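PDB 5OWU: importin subunit beta-1 from Saccharomyces cerevisiae, which carries proteins into the nucleus together with importin alpha, the adaptor that recognises the classical nuclear localization signal of the cargo. Local coordinates for residues A[139-153]-A[183-197]. Sequence-based numbering, arbitrary orientation.
Sequences MVDNTGAEQPENVKR and AIVQGAQSTETSKAV
Thr143 OG1 is gripped twice by the helix 177-188: it donates to Ala183 O at 2.8 Å and accepts from Gln186 NE2, also at 2.8 Å. With OG1 set between the backbone N and the carbonyl carbon (chi1 67°), the hydroxyl meets Ala183 O in its carbonyl plane, on a lone pair. The Gln186 amide, carried on an extended chain, spends its other N-H on Val140 O (2.9 Å), which lies nearly in the amide plane, whereas the Thr143 hydroxyl is tilted from it. Val140 O, in the last turn of the helix 133-142, would probably lose this donor if an alanine stood in place of Gln186, and the Thr143 hydroxyl would lose one of its two partners here. Farther along, Lys152 NZ bridges the two turns, forming a salt bridge to the syn lone pair of Glu192 OE1 (2.8 Å) and a hydrogen bond to Ala145 O (2.9 Å). Glu192 OE2 in turn accepts from Ser194 N, which helps to hold the carboxylate in place. Val197 CG2 packs on Glu149 CG at 3.7 Å, and Leu156 extends this apolar patch. Such paired helical hairpins, here HEAT 4 against HEAT 5, illustrate how successive repeats stack into the importin beta solenoid.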
ATOM      1  N   MET A 139     -36.668  -6.458   1.594  1.00 26.01           N
ATOM      2  CA  MET A 139     -35.633  -6.636   0.580  1.00 27.51           C
ATOM      3  C   MET A 139     -35.864  -7.921  -0.206  1.00 25.78           C
ATOM      4  O   MET A 139     -35.772  -7.924  -1.436  1.00 32.19           O
ATOM      5  CB  MET A 139     -34.243  -6.650   1.225  1.00 27.04           C
ATOM      6  CG  MET A 139     -33.794  -5.319   1.874  1.00 24.66           C
ATOM      7  SD  MET A 139     -33.515  -3.942   0.739  1.00 27.16           S
ATOM      8  CE  MET A 139     -35.082  -3.086   0.861  1.00 26.67           C
ATOM      9  N   VAL A 140     -36.179  -9.021   0.486  1.00 31.19           N
ATOM     10  CA  VAL A 140     -36.435 -10.282  -0.205  1.00 24.26           C
ATOM     11  C   VAL A 140     -37.625 -10.130  -1.142  1.00 37.32           C
ATOM     12  O   VAL A 140     -37.580 -10.558  -2.301  1.00 41.94           O
ATOM     13  CB  VAL A 140     -36.648 -11.418   0.809  1.00 34.22           C
ATOM     14  CG1 VAL A 140     -37.168 -12.695   0.115  1.00 36.36           C
ATOM     15  CG2 VAL A 140     -35.351 -11.703   1.538  1.00 32.79           C
ATOM     16  N   ASP A 141     -38.708  -9.510  -0.662  1.00 33.60           N
ATOM     17  CA  ASP A 141     -39.859  -9.309  -1.536  1.00 40.25           C
ATOM     18  C   ASP A 141     -39.527  -8.377  -2.698  1.00 43.28           C
ATOM     19  O   ASP A 141     -40.034  -8.573  -3.807  1.00 41.83           O
ATOM     20  CB  ASP A 141     -41.049  -8.771  -0.737  1.00 41.49           C
ATOM     21  CG  ASP A 141     -41.600  -9.787   0.243  1.00 50.55           C
ATOM     22  OD1 ASP A 141     -41.359 -10.999   0.055  1.00 58.14           O
ATOM     23  OD2 ASP A 141     -42.284  -9.371   1.199  1.00 57.24           O
ATOM     24  N   ASN A 142     -38.654  -7.390  -2.476  1.00 31.68           N
ATOM     25  CA  ASN A 142     -38.367  -6.359  -3.476  1.00 31.66           C
ATOM     26  C   ASN A 142     -37.532  -6.865  -4.648  1.00 27.41           C
ATOM     27  O   ASN A 142     -37.568  -6.255  -5.722  1.00 34.68           O
ATOM     28  CB  ASN A 142     -37.629  -5.183  -2.828  1.00 28.12           C
ATOM     29  CG  ASN A 142     -38.569  -4.177  -2.206  1.00 35.12           C
ATOM     30  OD1 ASN A 142     -39.754  -4.441  -2.057  1.00 32.15           O
ATOM     31  ND2 ASN A 142     -38.041  -3.010  -1.852  1.00 33.40           N
ATOM     32  N   THR A 143     -36.754  -7.924  -4.470  1.00 31.49           N
ATOM     33  CA  THR A 143     -36.030  -8.511  -5.589  1.00 41.94           C
ATOM     34  C   THR A 143     -36.737  -9.742  -6.135  1.00 43.97           C
ATOM     35  O   THR A 143     -36.155 -10.473  -6.944  1.00 36.97           O
ATOM     36  CB  THR A 143     -34.591  -8.843  -5.186  1.00 25.70           C
ATOM     37  OG1 THR A 143     -34.573  -9.889  -4.212  1.00 37.13           O
ATOM     38  CG2 THR A 143     -33.907  -7.608  -4.612  1.00 34.36           C
ATOM     39  N   GLY A 144     -37.981  -9.979  -5.716  1.00 37.90           N
ATOM     40  CA  GLY A 144     -38.772 -11.048  -6.297  1.00 42.93           C
ATOM     41  C   GLY A 144     -38.994 -10.852  -7.785  1.00 44.32           C
ATOM     42  O   GLY A 144     -38.941  -9.739  -8.318  1.00 42.16           O
ATOM     43  N   ALA A 145     -39.286 -11.971  -8.456  1.00 60.26           N
ATOM     44  CA  ALA A 145     -39.187 -12.035  -9.912  1.00 56.90           C
ATOM     45  C   ALA A 145     -40.070 -11.005 -10.609  1.00 58.45           C
ATOM     46  O   ALA A 145     -39.691 -10.486 -11.664  1.00 57.79           O
ATOM     47  CB  ALA A 145     -39.546 -13.441 -10.394  1.00 68.49           C
ATOM     48  N   GLU A 146     -41.243 -10.698 -10.052  1.00 48.49           N
ATOM     49  CA  GLU A 146     -42.210  -9.841 -10.729  1.00 61.99           C
ATOM     50  C   GLU A 146     -42.179  -8.394 -10.243  1.00 55.68           C
ATOM     51  O   GLU A 146     -43.040  -7.602 -10.641  1.00 42.39           O
ATOM     52  CB  GLU A 146     -43.619 -10.418 -10.567  1.00 75.78           C
ATOM     53  CG  GLU A 146     -43.757 -11.867 -11.042  1.00 75.66           C
ATOM     54  CD  GLU A 146     -43.386 -12.056 -12.506  1.00 87.84           C
ATOM     55  OE1 GLU A 146     -43.731 -11.185 -13.332  1.00 83.10           O
ATOM     56  OE2 GLU A 146     -42.744 -13.080 -12.830  1.00 88.70           O
ATOM     57  N   GLN A 147     -41.212  -8.026  -9.408  1.00 52.33           N
ATOM     58  CA  GLN A 147     -41.054  -6.633  -9.025  1.00 45.89           C
ATOM     59  C   GLN A 147     -40.498  -5.826 -10.199  1.00 49.83           C
ATOM     60  O   GLN A 147     -39.755  -6.359 -11.026  1.00 47.71           O
ATOM     61  CB  GLN A 147     -40.111  -6.507  -7.829  1.00 46.44           C
ATOM     62  CG  GLN A 147     -40.629  -7.146  -6.549  1.00 50.57           C
ATOM     63  CD  GLN A 147     -41.698  -6.307  -5.875  1.00 46.36           C
ATOM     64  OE1 GLN A 147     -42.062  -5.238  -6.366  1.00 38.91           O
ATOM     65  NE2 GLN A 147     -42.202  -6.787  -4.743  1.00 46.34           N
ATOM     66  N   PRO A 148     -40.831  -4.539 -10.289  1.00 38.45           N
ATOM     67  CA  PRO A 148     -40.264  -3.706 -11.357  1.00 36.07           C
ATOM     68  C   PRO A 148     -38.764  -3.500 -11.196  1.00 49.49           C
ATOM     69  O   PRO A 148     -38.185  -3.689 -10.121  1.00 37.69           O
ATOM     70  CB  PRO A 148     -41.022  -2.381 -11.224  1.00 34.73           C
ATOM     71  CG  PRO A 148     -41.549  -2.368  -9.849  1.00 43.38           C
ATOM     72  CD  PRO A 148     -41.804  -3.796  -9.472  1.00 49.22           C
ATOM     73  N   GLU A 149     -38.140  -3.076 -12.300  1.00 37.91           N
ATOM     74  CA  GLU A 149     -36.682  -3.060 -12.378  1.00 38.23           C
ATOM     75  C   GLU A 149     -36.073  -2.088 -11.376  1.00 40.96           C
ATOM     76  O   GLU A 149     -35.052  -2.394 -10.749  1.00 34.91           O
ATOM     77  CB  GLU A 149     -36.234  -2.697 -13.791  1.00 37.71           C
ATOM     78  CG  GLU A 149     -34.717  -2.715 -13.971  1.00 44.14           C
ATOM     79  CD  GLU A 149     -34.276  -2.097 -15.277  1.00 56.88           C
ATOM     80  OE1 GLU A 149     -34.810  -2.493 -16.330  1.00 61.60           O
ATOM     81  OE2 GLU A 149     -33.402  -1.207 -15.247  1.00 75.36           O
ATOM     82  N   ASN A 150     -36.657  -0.893 -11.239  1.00 41.00           N
ATOM     83  CA  ASN A 150     -36.069   0.107 -10.354  1.00 36.42           C
ATOM     84  C   ASN A 150     -36.113  -0.337  -8.896  1.00 28.82           C
ATOM     85  O   ASN A 150     -35.191  -0.039  -8.130  1.00 32.95           O
ATOM     86  CB  ASN A 150     -36.780   1.450 -10.532  1.00 46.83           C
ATOM     87  CG  ASN A 150     -38.242   1.406 -10.121  1.00 51.63           C
ATOM     88  OD1 ASN A 150     -39.032   0.631 -10.661  1.00 42.24           O
ATOM     89  ND2 ASN A 150     -38.607   2.242  -9.158  1.00 45.03           N
ATOM     90  N   VAL A 151     -37.159  -1.059  -8.497  1.00 32.12           N
ATOM     91  CA  VAL A 151     -37.259  -1.512  -7.115  1.00 43.67           C
ATOM     92  C   VAL A 151     -36.223  -2.594  -6.840  1.00 43.55           C
ATOM     93  O   VAL A 151     -35.521  -2.565  -5.817  1.00 32.56           O
ATOM     94  CB  VAL A 151     -38.693  -1.999  -6.833  1.00 43.20           C
ATOM     95  CG1 VAL A 151     -38.791  -2.652  -5.467  1.00 41.45           C
ATOM     96  CG2 VAL A 151     -39.661  -0.833  -6.943  1.00 45.33           C
ATOM     97  N   LYS A 152     -36.101  -3.557  -7.755  1.00 27.04           N
ATOM     98  CA  LYS A 152     -35.045  -4.557  -7.652  1.00 31.55           C
ATOM     99  C   LYS A 152     -33.681  -3.895  -7.522  1.00 27.03           C
ATOM    100  O   LYS A 152     -32.903  -4.200  -6.608  1.00 33.91           O
ATOM    101  CB  LYS A 152     -35.060  -5.460  -8.886  1.00 37.95           C
ATOM    102  CG  LYS A 152     -36.267  -6.366  -9.014  1.00 40.37           C
ATOM    103  CD  LYS A 152     -36.306  -7.000 -10.402  1.00 43.12           C
ATOM    104  CE  LYS A 152     -37.250  -8.192 -10.461  1.00 51.70           C
ATOM    105  NZ  LYS A 152     -37.289  -8.782 -11.823  1.00 54.25           N
ATOM    106  N   ARG A 153     -33.370  -2.993  -8.450  1.00 27.98           N
ATOM    107  CA  ARG A 153     -32.028  -2.431  -8.526  1.00 28.42           C
ATOM    108  C   ARG A 153     -31.724  -1.576  -7.301  1.00 39.35           C
ATOM    109  O   ARG A 153     -30.643  -1.677  -6.716  1.00 30.59           O
ATOM    110  CB  ARG A 153     -31.884  -1.611  -9.809  1.00 36.35           C
ATOM    111  CG  ARG A 153     -30.489  -1.647 -10.428  1.00 50.56           C
ATOM    112  CD  ARG A 153     -29.493  -0.801  -9.648  1.00 52.12           C
ATOM    113  NE  ARG A 153     -29.744   0.630  -9.800  1.00 53.06           N
ATOM    114  CZ  ARG A 153     -29.291   1.374 -10.806  1.00 58.03           C
ATOM    115  NH1 ARG A 153     -28.556   0.826 -11.772  1.00 45.95           N
ATOM    116  NH2 ARG A 153     -29.575   2.672 -10.851  1.00 52.97           N
ATOM    117  N   ALA A 183     -32.086 -12.225  -1.008  1.00 28.67           N
ATOM    118  CA  ALA A 183     -32.413 -11.034  -1.772  1.00 35.20           C
ATOM    119  C   ALA A 183     -31.414 -10.841  -2.906  1.00 31.71           C
ATOM    120  O   ALA A 183     -31.796 -10.494  -4.030  1.00 31.30           O
ATOM    121  CB  ALA A 183     -32.455  -9.815  -0.846  1.00 31.07           C
ATOM    122  N   ILE A 184     -30.138 -11.126  -2.650  1.00 33.08           N
ATOM    123  CA  ILE A 184     -29.127 -10.831  -3.659  1.00 32.52           C
ATOM    124  C   ILE A 184     -29.190 -11.850  -4.786  1.00 32.31           C
ATOM    125  O   ILE A 184     -29.261 -11.489  -5.968  1.00 32.17           O
ATOM    126  CB  ILE A 184     -27.727 -10.772  -3.020  1.00 30.33           C
ATOM    127  CG1 ILE A 184     -27.586  -9.489  -2.193  1.00 26.62           C
ATOM    128  CG2 ILE A 184     -26.630 -10.845  -4.097  1.00 38.65           C
ATOM    129  CD1 ILE A 184     -26.275  -9.361  -1.464  1.00 30.76           C
ATOM    130  N   VAL A 185     -29.182 -13.137  -4.437  1.00 38.60           N
ATOM    131  CA  VAL A 185     -29.120 -14.178  -5.462  1.00 32.84           C
ATOM    132  C   VAL A 185     -30.376 -14.153  -6.318  1.00 36.01           C
ATOM    133  O   VAL A 185     -30.326 -14.473  -7.512  1.00 39.48           O
ATOM    134  CB  VAL A 185     -28.885 -15.550  -4.804  1.00 40.53           C
ATOM    135  CG1 VAL A 185     -28.907 -16.670  -5.840  1.00 48.86           C
ATOM    136  CG2 VAL A 185     -27.553 -15.542  -4.063  1.00 32.86           C
ATOM    137  N   GLN A 186     -31.508 -13.735  -5.744  1.00 36.02           N
ATOM    138  CA  GLN A 186     -32.722 -13.572  -6.539  1.00 33.49           C
ATOM    139  C   GLN A 186     -32.483 -12.642  -7.721  1.00 42.23           C
ATOM    140  O   GLN A 186     -32.968 -12.896  -8.829  1.00 40.54           O
ATOM    141  CB  GLN A 186     -33.866 -13.051  -5.665  1.00 37.25           C
ATOM    142  CG  GLN A 186     -34.592 -14.149  -4.901  1.00 41.20           C
ATOM    143  CD  GLN A 186     -35.725 -13.654  -4.010  1.00 42.72           C
ATOM    144  OE1 GLN A 186     -36.383 -14.458  -3.346  1.00 35.90           O
ATOM    145  NE2 GLN A 186     -35.960 -12.342  -3.984  1.00 40.13           N
ATOM    146  N   GLY A 187     -31.727 -11.563  -7.515  1.00 32.71           N
ATOM    147  CA  GLY A 187     -31.424 -10.680  -8.623  1.00 31.00           C
ATOM    148  C   GLY A 187     -30.321 -11.175  -9.538  1.00 32.14           C
ATOM    149  O   GLY A 187     -30.234 -10.717 -10.681  1.00 34.60           O
ATOM    150  N   ALA A 188     -29.483 -12.102  -9.070  1.00 32.93           N
ATOM    151  CA  ALA A 188     -28.313 -12.512  -9.841  1.00 30.32           C
ATOM    152  C   ALA A 188     -28.596 -13.649 -10.809  1.00 47.67           C
ATOM    153  O   ALA A 188     -27.927 -13.749 -11.841  1.00 42.01           O
ATOM    154  CB  ALA A 188     -27.181 -12.945  -8.905  1.00 31.72           C
ATOM    155  N   GLN A 189     -29.573 -14.496 -10.499  1.00 44.20           N
ATOM    156  CA  GLN A 189     -29.769 -15.746 -11.218  1.00 47.94           C
ATOM    157  C   GLN A 189     -30.154 -15.495 -12.676  1.00 48.15           C
ATOM    158  O   GLN A 189     -30.603 -14.410 -13.058  1.00 48.15           O
ATOM    159  CB  GLN A 189     -30.842 -16.585 -10.525  1.00 51.10           C
ATOM    160  CG  GLN A 189     -32.214 -15.944 -10.520  1.00 53.29           C
ATOM    161  CD  GLN A 189     -33.198 -16.701  -9.655  1.00 66.30           C
ATOM    162  OE1 GLN A 189     -32.985 -17.871  -9.330  1.00 69.79           O
ATOM    163  NE2 GLN A 189     -34.284 -16.032  -9.266  1.00 61.11           N
ATOM    164  N   SER A 190     -29.994 -16.546 -13.489  1.00 50.43           N
ATOM    165  CA  SER A 190     -30.094 -16.411 -14.941  1.00 56.48           C
ATOM    166  C   SER A 190     -31.481 -15.972 -15.394  1.00 55.60           C
ATOM    167  O   SER A 190     -31.614 -15.341 -16.448  1.00 54.02           O
ATOM    168  CB  SER A 190     -29.730 -17.735 -15.610  1.00 50.91           C
ATOM    169  OG  SER A 190     -30.510 -18.794 -15.084  1.00 55.68           O
ATOM    170  N   THR A 191     -32.526 -16.309 -14.632  1.00 53.22           N
ATOM    171  CA  THR A 191     -33.877 -15.925 -15.029  1.00 56.60           C
ATOM    172  C   THR A 191     -34.082 -14.414 -15.036  1.00 55.90           C
ATOM    173  O   THR A 191     -34.990 -13.932 -15.720  1.00 49.67           O
ATOM    174  CB  THR A 191     -34.912 -16.575 -14.107  1.00 49.65           C
ATOM    175  OG1 THR A 191     -34.547 -16.361 -12.739  1.00 68.04           O
ATOM    176  CG2 THR A 191     -35.012 -18.074 -14.378  1.00 65.38           C
ATOM    177  N   GLU A 192     -33.274 -13.655 -14.294  1.00 56.52           N
ATOM    178  CA  GLU A 192     -33.464 -12.210 -14.237  1.00 54.75           C
ATOM    179  C   GLU A 192     -33.151 -11.579 -15.590  1.00 54.25           C
ATOM    180  O   GLU A 192     -32.099 -11.835 -16.182  1.00 55.52           O
ATOM    181  CB  GLU A 192     -32.586 -11.595 -13.147  1.00 48.48           C
ATOM    182  CG  GLU A 192     -32.575 -10.075 -13.157  1.00 48.96           C
ATOM    183  CD  GLU A 192     -33.960  -9.474 -13.013  1.00 44.20           C
ATOM    184  OE1 GLU A 192     -34.676  -9.846 -12.054  1.00 37.16           O
ATOM    185  OE2 GLU A 192     -34.332  -8.628 -13.854  1.00 47.14           O
ATOM    186  N   THR A 193     -34.059 -10.720 -16.058  1.00 54.46           N
ATOM    187  CA  THR A 193     -34.010 -10.189 -17.414  1.00 66.65           C
ATOM    188  C   THR A 193     -33.198  -8.907 -17.538  1.00 68.00           C
ATOM    189  O   THR A 193     -32.707  -8.609 -18.632  1.00 74.13           O
ATOM    190  CB  THR A 193     -35.438  -9.930 -17.917  1.00 77.67           C
ATOM    191  OG1 THR A 193     -36.172 -11.163 -17.919  1.00 79.54           O
ATOM    192  CG2 THR A 193     -35.441  -9.349 -19.331  1.00 77.25           C
ATOM    193  N   SER A 194     -33.042  -8.147 -16.460  1.00 56.74           N
ATOM    194  CA  SER A 194     -32.415  -6.835 -16.533  1.00 52.51           C
ATOM    195  C   SER A 194     -30.918  -6.955 -16.278  1.00 63.27           C
ATOM    196  O   SER A 194     -30.499  -7.438 -15.219  1.00 58.61           O
ATOM    197  CB  SER A 194     -33.045  -5.880 -15.524  1.00 50.28           C
ATOM    198  OG  SER A 194     -32.259  -4.710 -15.412  1.00 50.73           O
ATOM    199  N   LYS A 195     -30.112  -6.495 -17.240  1.00 58.54           N
ATOM    200  CA  LYS A 195     -28.666  -6.496 -17.056  1.00 56.22           C
ATOM    201  C   LYS A 195     -28.264  -5.612 -15.884  1.00 52.87           C
ATOM    202  O   LYS A 195     -27.355  -5.959 -15.121  1.00 54.91           O
ATOM    203  CB  LYS A 195     -27.972  -6.034 -18.337  1.00 61.18           C
ATOM    204  CG  LYS A 195     -28.237  -6.938 -19.531  1.00 67.43           C
ATOM    205  CD  LYS A 195     -27.442  -6.505 -20.756  1.00 82.22           C
ATOM    206  CE  LYS A 195     -27.613  -7.493 -21.908  1.00 81.22           C
ATOM    207  NZ  LYS A 195     -26.597  -7.304 -22.989  1.00 79.01           N
ATOM    208  N   ALA A 196     -28.924  -4.462 -15.725  1.00 46.43           N
ATOM    209  CA  ALA A 196     -28.636  -3.604 -14.581  1.00 47.57           C
ATOM    210  C   ALA A 196     -28.882  -4.345 -13.274  1.00 39.67           C
ATOM    211  O   ALA A 196     -28.100  -4.219 -12.323  1.00 48.12           O
ATOM    212  CB  ALA A 196     -29.484  -2.335 -14.647  1.00 49.98           C
ATOM    213  N   VAL A 197     -29.949  -5.146 -13.217  1.00 44.66           N
ATOM    214  CA  VAL A 197     -30.284  -5.853 -11.985  1.00 44.19           C
ATOM    215  C   VAL A 197     -29.266  -6.951 -11.705  1.00 46.06           C
ATOM    216  O   VAL A 197     -28.820  -7.111 -10.565  1.00 40.43           O
ATOM    217  CB  VAL A 197     -31.719  -6.410 -12.048  1.00 43.85           C
ATOM    218  CG1 VAL A 197     -32.024  -7.255 -10.812  1.00 35.22           C
ATOM    219  CG2 VAL A 197     -32.731  -5.272 -12.147  1.00 47.43           C
TER
HETATM  220  O   HOH W   1     -36.027  -6.464 -14.033  1.00 46.42           O
HETATM  221  O   HOH W   2     -26.737  -1.757 -12.058  1.00 44.86           O